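Local coordinates for protein CG8862 (Drosophila melanogaster, PDB 3ISM) that probably cuts DNA and RNA as a magnesium-dependent, non-specific mitochondrial endonuclease of the His-Me finger type, at residues P160-H165 with T183-T188. Sequence-based numbering, arbitrary orientation.
Sequences PLYLPH and TVAVPT
Where strand 153-161 of the large mixed sheet runs out, Leu161 to Leu163 meet Pro187 and Thr188, the residues that lead into the adjacent antiparallel strand 189-197. The backbone N of Thr188 bonds to O of Leu161 at 3.0 Å; the bond is bent, with 134° at the hydrogen. A second bond runs the other way and is nearly straight: N of Leu163 reaches OG1 of Thr188 at 2.9 Å, with 169° at the hydrogen. Placing OG1 between its own backbone N and carbonyl carbon (chi1 68°) turns the hydroxyl to that N-H, while CG2 lies 3.9 Å from CA of Tyr162. The threonine thus ties the departing chain to the strand entrance through both backbone and side chain.

Beside these bonds, Pro187 packs against two residues of the other segment. Its CG sits 3.6 Å from CB of Pro160 and 4.0 Å from CE1 of Tyr162, whose side chain runs alongside the proline. The same CE1 touches CB of Ala185 at 4.0 Å.

Through Tyr162 on Tyr176 of strand 172-179, and through Ala185 of strand 184-185, the contact joins the large sheet to the small three-stranded one; Tyr162 also packs on Arg46 of the second subunit. Leu161 and Leu163 extend the packing to Ser234 on helix 228-235, and Pro160 rests on Phe190 of strand 189-197.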
ATOM      1  N   PRO B 160       1.149  -1.760 -11.183  1.00 29.82           N
ATOM      2  CA  PRO B 160       1.279  -2.863 -10.247  1.00 29.86           C
ATOM      3  C   PRO B 160       0.056  -3.085  -9.363  1.00 30.06           C
ATOM      4  O   PRO B 160      -0.744  -2.156  -9.138  1.00 30.10           O
ATOM      5  CB  PRO B 160       2.463  -2.429  -9.388  1.00 29.96           C
ATOM      6  CG  PRO B 160       2.374  -0.938  -9.354  1.00 30.87           C
ATOM      7  CD  PRO B 160       1.812  -0.533 -10.692  1.00 29.57           C
ATOM      8  N   LEU B 161      -0.074  -4.313  -8.888  1.00 29.74           N
ATOM      9  CA  LEU B 161      -1.069  -4.700  -7.891  1.00 30.45           C
ATOM     10  C   LEU B 161      -0.365  -5.510  -6.812  1.00 30.77           C
ATOM     11  O   LEU B 161       0.690  -6.098  -7.051  1.00 30.31           O
ATOM     12  CB  LEU B 161      -2.174  -5.580  -8.496  1.00 30.09           C
ATOM     13  CG  LEU B 161      -3.061  -4.983  -9.583  1.00 29.28           C
ATOM     14  CD1 LEU B 161      -3.874  -6.073 -10.308  1.00 26.53           C
ATOM     15  CD2 LEU B 161      -3.955  -3.915  -8.996  1.00 28.70           C
ATOM     16  N   TYR B 162      -0.974  -5.539  -5.627  1.00 31.10           N
ATOM     17  CA  TYR B 162      -0.445  -6.245  -4.479  1.00 30.57           C
ATOM     18  C   TYR B 162      -1.645  -6.965  -3.871  1.00 31.03           C
ATOM     19  O   TYR B 162      -2.322  -6.430  -2.983  1.00 31.74           O
ATOM     20  CB  TYR B 162       0.193  -5.255  -3.494  1.00 30.15           C
ATOM     21  CG  TYR B 162       1.132  -4.233  -4.140  1.00 31.04           C
ATOM     22  CD1 TYR B 162       2.507  -4.457  -4.190  1.00 28.60           C
ATOM     23  CD2 TYR B 162       0.636  -3.048  -4.690  1.00 30.00           C
ATOM     24  CE1 TYR B 162       3.354  -3.539  -4.782  1.00 28.97           C
ATOM     25  CE2 TYR B 162       1.472  -2.125  -5.282  1.00 29.43           C
ATOM     26  CZ  TYR B 162       2.828  -2.383  -5.336  1.00 30.68           C
ATOM     27  OH  TYR B 162       3.670  -1.467  -5.922  1.00 31.19           O
ATOM     28  N   LEU B 163      -1.922  -8.165  -4.377  1.00 30.87           N
ATOM     29  CA  LEU B 163      -3.190  -8.869  -4.118  1.00 30.92           C
ATOM     30  C   LEU B 163      -3.078  -9.839  -2.951  1.00 31.42           C
ATOM     31  O   LEU B 163      -2.041 -10.464  -2.776  1.00 31.70           O
ATOM     32  CB  LEU B 163      -3.674  -9.624  -5.369  1.00 30.55           C
ATOM     33  CG  LEU B 163      -3.880  -8.835  -6.673  1.00 28.79           C
ATOM     34  CD1 LEU B 163      -4.563  -9.715  -7.733  1.00 27.21           C
ATOM     35  CD2 LEU B 163      -4.694  -7.598  -6.405  1.00 27.49           C
ATOM     36  N   PRO B 164      -4.135  -9.924  -2.130  1.00 32.03           N
ATOM     37  CA  PRO B 164      -4.190 -10.799  -0.952  1.00 32.56           C
ATOM     38  C   PRO B 164      -4.261 -12.270  -1.287  1.00 32.79           C
ATOM     39  O   PRO B 164      -4.650 -12.623  -2.384  1.00 33.52           O
ATOM     40  CB  PRO B 164      -5.500 -10.393  -0.272  1.00 32.50           C
ATOM     41  CG  PRO B 164      -6.347  -9.822  -1.395  1.00 32.93           C
ATOM     42  CD  PRO B 164      -5.357  -9.099  -2.259  1.00 32.19           C
ATOM     43  N   HIS B 165      -3.893 -13.111  -0.331  1.00 32.93           N
ATOM     44  CA  HIS B 165      -4.097 -14.546  -0.437  1.00 33.75           C
ATOM     45  C   HIS B 165      -4.591 -14.994   0.935  1.00 34.40           C
ATOM     46  O   HIS B 165      -4.413 -14.283   1.934  1.00 34.27           O
ATOM     47  CB  HIS B 165      -2.783 -15.264  -0.779  1.00 33.54           C
ATOM     48  CG  HIS B 165      -1.704 -15.039   0.237  1.00 32.52           C
ATOM     49  ND1 HIS B 165      -0.924 -13.907   0.251  1.00 31.34           N
ATOM     50  CD2 HIS B 165      -1.312 -15.776   1.301  1.00 33.27           C
ATOM     51  CE1 HIS B 165      -0.077 -13.964   1.261  1.00 32.63           C
ATOM     52  NE2 HIS B 165      -0.297 -15.086   1.921  1.00 33.79           N
ATOM     53  N   THR B 183      14.365  -0.718  -0.341  1.00 33.07           N
ATOM     54  CA  THR B 183      13.139  -1.496  -0.184  1.00 33.16           C
ATOM     55  C   THR B 183      12.154  -1.290  -1.331  1.00 32.03           C
ATOM     56  O   THR B 183      11.032  -0.839  -1.136  1.00 32.33           O
ATOM     57  CB  THR B 183      12.463  -1.255   1.190  1.00 33.38           C
ATOM     58  OG1 THR B 183      11.974   0.081   1.252  1.00 36.83           O
ATOM     59  CG2 THR B 183      13.469  -1.465   2.349  1.00 35.21           C
ATOM     60  N   VAL B 184      12.592  -1.623  -2.539  1.00 31.00           N
ATOM     61  CA  VAL B 184      11.731  -1.522  -3.717  1.00 29.32           C
ATOM     62  C   VAL B 184      10.727  -2.690  -3.693  1.00 29.70           C
ATOM     63  O   VAL B 184      11.125  -3.848  -3.590  1.00 28.90           O
ATOM     64  CB  VAL B 184      12.567  -1.487  -5.020  1.00 28.79           C
ATOM     65  CG1 VAL B 184      11.659  -1.356  -6.284  1.00 27.59           C
ATOM     66  CG2 VAL B 184      13.540  -0.332  -4.966  1.00 27.63           C
ATOM     67  N   ALA B 185       9.431  -2.370  -3.747  1.00 29.73           N
ATOM     68  CA  ALA B 185       8.390  -3.388  -3.672  1.00 30.07           C
ATOM     69  C   ALA B 185       8.350  -4.285  -4.912  1.00 30.02           C
ATOM     70  O   ALA B 185       8.503  -3.805  -6.039  1.00 30.42           O
ATOM     71  CB  ALA B 185       7.046  -2.744  -3.468  1.00 30.35           C
ATOM     72  N   VAL B 186       8.145  -5.581  -4.691  1.00 29.36           N
ATOM     73  CA  VAL B 186       7.932  -6.535  -5.773  1.00 28.86           C
ATOM     74  C   VAL B 186       6.434  -6.829  -5.862  1.00 29.54           C
ATOM     75  O   VAL B 186       5.872  -7.562  -5.033  1.00 29.48           O
ATOM     76  CB  VAL B 186       8.730  -7.844  -5.587  1.00 28.95           C
ATOM     77  CG1 VAL B 186       8.481  -8.779  -6.783  1.00 28.28           C
ATOM     78  CG2 VAL B 186      10.262  -7.563  -5.412  1.00 27.15           C
ATOM     79  N   PRO B 187       5.772  -6.234  -6.856  1.00 29.66           N
ATOM     80  CA  PRO B 187       4.326  -6.423  -7.015  1.00 29.71           C
ATOM     81  C   PRO B 187       3.936  -7.884  -7.256  1.00 29.41           C
ATOM     82  O   PRO B 187       4.715  -8.656  -7.828  1.00 29.62           O
ATOM     83  CB  PRO B 187       3.998  -5.538  -8.225  1.00 29.46           C
ATOM     84  CG  PRO B 187       5.125  -4.481  -8.234  1.00 29.48           C
ATOM     85  CD  PRO B 187       6.324  -5.305  -7.864  1.00 29.25           C
ATOM     86  N   THR B 188       2.745  -8.264  -6.802  1.00 29.44           N
ATOM     87  CA  THR B 188       2.267  -9.640  -6.953  1.00 29.75           C
ATOM     88  C   THR B 188       1.776  -9.854  -8.400  1.00 29.12           C
ATOM     89  O   THR B 188       1.837 -10.953  -8.922  1.00 28.43           O
ATOM     90  CB  THR B 188       1.108  -9.967  -5.956  1.00 29.98           C
ATOM     91  OG1 THR B 188      -0.074  -9.214  -6.306  1.00 31.76           O
ATOM     92  CG2 THR B 188       1.521  -9.640  -4.535  1.00 29.94           C
TER